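Local coordinates for protein phosphoserine phosphatase RsbX (Bacillus subtilis, PDB 3W42) that removes phosphate from the stressosome protein RsbS as a serine phosphatase, acting as a negative regulator of the sigma-B general stress response, at residues A[119-124]-A[162-167]; A[91-96]-A[110-115]. All coordinates share one frame; numbering follows the deposited sequence. Where two conformers were deposited one is given.

Contact 1. Residues A[119-124]-A[162-167]; sequences GESFYP and DIRSHL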
# COMPACT_ATOMS: atom_id res chain seq x y z
N GLY A 119 13.01 -2.25 -17.05
CA GLY A 119 12.07 -3.34 -17.27
C GLY A 119 11.98 -4.43 -16.26
O GLY A 119 11.26 -5.36 -16.55
N GLU A 120 12.74 -4.30 -15.15
CA GLU A 120 12.72 -5.11 -13.95
C GLU A 120 11.51 -4.74 -13.08
O GLU A 120 11.04 -3.61 -13.04
CB GLU A 120 14.04 -4.82 -13.23
CG GLU A 120 14.30 -5.27 -11.83
CD GLU A 120 15.70 -4.77 -11.38
OE1 GLU A 120 16.72 -5.21 -12.00
OE2 GLU A 120 15.79 -3.93 -10.44
N SER A 121 10.82 -5.72 -12.63
CA SER A 121 9.79 -5.32 -11.68
C SER A 121 10.06 -6.09 -10.39
O SER A 121 10.50 -7.30 -10.40
CB SER A 121 8.44 -5.70 -12.26
OG SER A 121 8.35 -7.12 -12.46
N PHE A 122 9.74 -5.49 -9.29
CA PHE A 122 9.61 -6.14 -8.00
C PHE A 122 8.13 -6.39 -7.81
O PHE A 122 7.36 -5.42 -7.77
CB PHE A 122 10.18 -5.29 -6.91
CG PHE A 122 10.03 -5.94 -5.54
CD1 PHE A 122 10.54 -7.19 -5.29
CD2 PHE A 122 9.24 -5.34 -4.55
CE1 PHE A 122 10.35 -7.84 -4.05
CE2 PHE A 122 9.13 -5.94 -3.28
CZ PHE A 122 9.70 -7.18 -3.02
N TYR A 123 7.72 -7.63 -7.69
CA TYR A 123 6.31 -8.00 -7.70
C TYR A 123 6.18 -9.26 -6.87
O TYR A 123 5.92 -10.38 -7.38
CB TYR A 123 5.78 -8.21 -9.12
CG TYR A 123 4.25 -8.25 -9.24
CD1 TYR A 123 3.34 -8.33 -8.20
CD2 TYR A 123 3.76 -8.14 -10.52
CE1 TYR A 123 1.91 -8.34 -8.51
CE2 TYR A 123 2.40 -8.17 -10.84
CZ TYR A 123 1.48 -8.27 -9.80
OH TYR A 123 0.09 -8.26 -9.95
N PRO A 124 6.32 -9.13 -5.56
CA PRO A 124 6.25 -10.28 -4.71
C PRO A 124 4.90 -10.98 -4.75
O PRO A 124 3.87 -10.33 -4.84
CB PRO A 124 6.57 -9.74 -3.30
CG PRO A 124 6.21 -8.32 -3.39
CD PRO A 124 6.57 -7.90 -4.78
N ASP A 162 -2.92 -6.85 -15.99
CA ASP A 162 -1.56 -6.59 -16.22
C ASP A 162 -1.11 -5.26 -15.66
O ASP A 162 -0.87 -4.27 -16.36
CB ASP A 162 -1.22 -6.67 -17.72
CG ASP A 162 0.23 -6.48 -18.07
OD1 ASP A 162 1.09 -6.47 -17.19
OD2 ASP A 162 0.54 -6.52 -19.30
N ILE A 163 -1.02 -5.18 -14.34
CA ILE A 163 -0.67 -3.93 -13.69
C ILE A 163 0.61 -3.32 -14.12
O ILE A 163 0.77 -2.11 -14.20
CB ILE A 163 -0.80 -4.08 -12.15
CG1 ILE A 163 -0.71 -2.77 -11.40
CG2 ILE A 163 0.29 -5.06 -11.61
CD1 ILE A 163 -1.78 -1.85 -11.75
N ARG A 164 1.59 -4.17 -14.42
CA ARG A 164 2.91 -3.68 -14.83
C ARG A 164 2.78 -2.80 -16.04
O ARG A 164 3.49 -1.83 -16.18
CB ARG A 164 3.80 -4.87 -15.14
CG ARG A 164 4.36 -5.61 -13.96
CD ARG A 164 5.18 -6.78 -14.47
NE ARG A 164 5.84 -7.49 -13.39
CZ ARG A 164 6.31 -8.71 -13.46
NH1 ARG A 164 6.24 -9.39 -14.61
NH2 ARG A 164 6.91 -9.24 -12.38
N SER A 165 1.90 -3.16 -16.98
CA SER A 165 1.76 -2.37 -18.18
C SER A 165 1.29 -0.94 -17.91
O SER A 165 1.69 -0.00 -18.56
CB SER A 165 0.84 -3.10 -19.18
OG SER A 165 -0.53 -3.09 -18.81
N HIS A 166 0.37 -0.80 -16.92
CA HIS A 166 -0.11 0.51 -16.59
C HIS A 166 1.01 1.35 -16.01
O HIS A 166 1.11 2.55 -16.27
CB HIS A 166 -1.30 0.39 -15.59
CG HIS A 166 -2.49 -0.25 -16.20
ND1 HIS A 166 -3.48 0.51 -16.77
CD2 HIS A 166 -2.83 -1.53 -16.33
CE1 HIS A 166 -4.40 -0.32 -17.23
NE2 HIS A 166 -4.05 -1.57 -16.99
N LEU A 167 1.82 0.76 -15.14
CA LEU A 167 2.98 1.46 -14.55
C LEU A 167 3.96 1.83 -15.63
O LEU A 167 4.50 2.93 -15.60
CB LEU A 167 3.66 0.58 -13.51
CG LEU A 167 2.81 0.24 -12.26
CD1 LEU A 167 3.61 -0.74 -11.39
CD2 LEU A 167 2.54 1.42 -11.46
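Tyr123 OH rests against Ile163 CG2 at 3.6 Å, where residues 119-124 meet the start of helix 163-169. The shortest sound polar bond is internal to 162-167: Ser165 OG to Asp162 O at 2.7 Å, lying in the carbonyl plane with a C=O...donor angle of 151°. Asp162 is the N-cap of the helix, and its OD1 also accepts a weak capping bond from Ser165 N. The first turn is therefore tied down from both the side chain and the backbone carbonyl of Asp162.

Tyr123 makes the apolar half of the contact. With CG anti to the backbone N (chi1 -165°), its ring reaches over to the helix, where Ile163 CG2 also lies 3.8 Å from Tyr123 CE2. The methyl meets the phenol end of the ring obliquely, while the CG1 branch of Ile163 leads away. Ile163 and Tyr123 share a third partner, Ile113, so the pair packs on the outer side of strand 111-115, next to the edge strand 121-122.

Arg164 runs out extended from CG to NE and passes beside the same ring. In the conformer given, NE lies at the ring edge, 3.6 Å from Tyr123 CD2, and the guanidinium and ring planes stand 71° apart, so it is not stacked on the ring. On the guanidinium's other neighbour the evidence is poorer: Ser121 OG sits over one face, an angle unfit for a hydrogen bond, and Arg164 has two deposited conformers, so the very close approach is doubtful.

No hydrogen bond spans the two segments. The contact rests on van der Waals and edge contacts of Tyr123 with both Ile163 and Arg164, and the two conformers of the arginine suggest that it is mobile and adds little fixed bonding.

Contact 2. Residues A[91-96]-A[110-115]; sequences SILKIN and VRFILH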
# COMPACT_ATOMS: atom_id res chain seq x y z
N SER A 91 0.27 -4.07 4.05
CA SER A 91 1.56 -3.87 3.44
C SER A 91 2.12 -2.58 3.89
O SER A 91 1.42 -1.55 3.95
CB SER A 91 1.45 -3.86 1.95
OG SER A 91 0.94 -5.14 1.52
N ILE A 92 3.43 -2.56 4.24
CA ILE A 92 4.11 -1.39 4.74
C ILE A 92 5.40 -1.18 3.94
O ILE A 92 6.18 -2.10 3.75
CB ILE A 92 4.48 -1.53 6.22
CG1 ILE A 92 3.19 -1.79 7.04
CG2 ILE A 92 5.09 -0.22 6.77
CD1 ILE A 92 3.46 -1.99 8.56
N LEU A 93 5.58 0.04 3.43
CA LEU A 93 6.69 0.44 2.58
C LEU A 93 7.37 1.64 3.19
O LEU A 93 6.72 2.65 3.49
CB LEU A 93 6.17 0.78 1.20
CG LEU A 93 7.16 1.31 0.17
CD1 LEU A 93 8.22 0.28 -0.18
CD2 LEU A 93 6.47 1.80 -1.08
N LYS A 94 8.69 1.62 3.28
CA LYS A 94 9.51 2.78 3.63
C LYS A 94 10.51 3.02 2.52
O LYS A 94 11.03 2.07 1.92
CB LYS A 94 10.21 2.59 4.97
CG LYS A 94 9.30 2.77 6.20
CD LYS A 94 9.95 2.38 7.52
CE LYS A 94 11.19 3.20 7.86
NZ LYS A 94 10.90 4.53 8.35
N ILE A 95 10.79 4.28 2.25
CA ILE A 95 11.74 4.69 1.22
C ILE A 95 12.68 5.72 1.79
O ILE A 95 12.26 6.69 2.38
CB ILE A 95 11.07 5.21 -0.05
CG1 ILE A 95 9.99 4.26 -0.55
CG2 ILE A 95 12.15 5.55 -1.05
CD1 ILE A 95 9.21 4.73 -1.80
N ASN A 96 13.99 5.52 1.59
CA ASN A 96 14.99 6.54 1.86
C ASN A 96 15.46 7.12 0.51
O ASN A 96 16.00 6.38 -0.32
CB ASN A 96 16.19 5.93 2.65
CG ASN A 96 17.17 7.02 2.93
OD1 ASN A 96 17.92 7.45 2.07
ND2 ASN A 96 17.13 7.57 4.19
N VAL A 110 -2.76 -7.60 0.09
CA VAL A 110 -2.49 -6.28 -0.40
C VAL A 110 -1.21 -6.33 -1.20
O VAL A 110 -0.17 -6.84 -0.71
CB VAL A 110 -2.36 -5.25 0.81
CG1 VAL A 110 -2.07 -3.85 0.29
CG2 VAL A 110 -3.63 -5.26 1.64
N ARG A 111 -1.25 -5.95 -2.46
CA ARG A 111 -0.18 -6.18 -3.41
C ARG A 111 0.68 -4.95 -3.62
O ARG A 111 0.20 -3.83 -3.53
CB ARG A 111 -0.74 -6.62 -4.73
CG ARG A 111 -1.68 -7.90 -4.69
CD ARG A 111 -1.07 -9.04 -4.02
NE ARG A 111 0.10 -9.56 -4.71
CZ ARG A 111 0.09 -10.43 -5.73
NH1 ARG A 111 -1.07 -10.99 -6.10
NH2 ARG A 111 1.24 -10.78 -6.31
N PHE A 112 1.94 -5.17 -3.92
CA PHE A 112 2.91 -4.14 -4.20
C PHE A 112 3.66 -4.52 -5.46
O PHE A 112 4.15 -5.65 -5.60
CB PHE A 112 3.91 -4.01 -3.03
CG PHE A 112 5.08 -3.10 -3.25
CD1 PHE A 112 4.96 -1.80 -3.75
CD2 PHE A 112 6.36 -3.48 -2.83
CE1 PHE A 112 6.06 -0.97 -3.83
CE2 PHE A 112 7.45 -2.67 -2.91
CZ PHE A 112 7.32 -1.39 -3.42
N ILE A 113 3.74 -3.58 -6.41
CA ILE A 113 4.47 -3.75 -7.64
C ILE A 113 5.31 -2.52 -7.87
O ILE A 113 4.75 -1.41 -7.88
CB ILE A 113 3.47 -3.96 -8.89
CG1 ILE A 113 2.49 -5.12 -8.63
CG2 ILE A 113 4.35 -4.18 -10.12
CD1 ILE A 113 1.22 -4.77 -7.97
N LEU A 114 6.60 -2.67 -8.06
CA LEU A 114 7.52 -1.56 -8.38
C LEU A 114 8.15 -1.88 -9.73
O LEU A 114 8.78 -2.90 -9.91
CB LEU A 114 8.51 -1.33 -7.27
CG LEU A 114 9.50 -0.12 -7.48
CD1 LEU A 114 9.82 0.58 -6.12
CD2 LEU A 114 10.72 -0.49 -8.31
N HIS A 115 7.93 -0.99 -10.69
CA HIS A 115 8.39 -1.09 -12.08
C HIS A 115 9.59 -0.20 -12.24
O HIS A 115 9.55 0.97 -11.95
CB HIS A 115 7.28 -0.56 -13.04
CG HIS A 115 7.72 -0.47 -14.48
ND1 HIS A 115 7.83 -1.54 -15.33
CD2 HIS A 115 8.24 0.57 -15.16
CE1 HIS A 115 8.35 -1.16 -16.48
NE2 HIS A 115 8.66 0.12 -16.38
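Ser91 points at Val110, and each atom of its short side chain has a neighbour there. CB lies 3.9 Å from Val110 CG1. One bond further, OG is turned anti to its own carbonyl carbon (chi1 -61°), which puts it 3.4 Å from Val110 CB and 3.0 Å from Val110 O. The last approach is a weak hydrogen bond, and not a settled one, as the one proton has another acceptor within reach; Ser106 OG and Tyr104 OH on strand 101-107 also bond this buried oxygen. The side chain of Val110 is about 8 Å from the bound manganese.

Two residues along, Leu93 and Phe112 run nearly perpendicular. Both leucine methyls meet the outer end of the ring: CD1 is 3.8 Å from Phe112 CZ, and CD2 is 3.9 Å from Phe112 CE1. The backbones meanwhile splay apart, since the CA atoms are 6.1 Å apart at Ser91 and Val110 but 9.0 Å at Leu93 and Phe112, too far for strand pairing.

Strand 88-96 belongs to the five-stranded sheet and strand 111-115 to the six-stranded one, while Ile92 faces helix 71-81 on the first sheet's outer side. This is the buried interface of the alpha-beta-beta-alpha sandwich of PPM phosphatases.

Both segments of contact 2 precede those of contact 1 in the chain, and the centres of the two contacts are 12 Å apart. They join at the edge of the six-stranded sheet, where strands 111-115 and 121-122 are antiparallel neighbours: Phe122 N lies 2.8 Å from Leu114 O, and Pro124 O lies 3.0 Å from Arg111 NH2, both probable hydrogen bonds. Alternate side chains of strand 111-115 serve the two contacts, one set meeting the five-stranded sheet in contact 2 and the other facing the outer layer at contact 1. Together they trace a section through the sandwich, from sheet interface to outer helix 163-169.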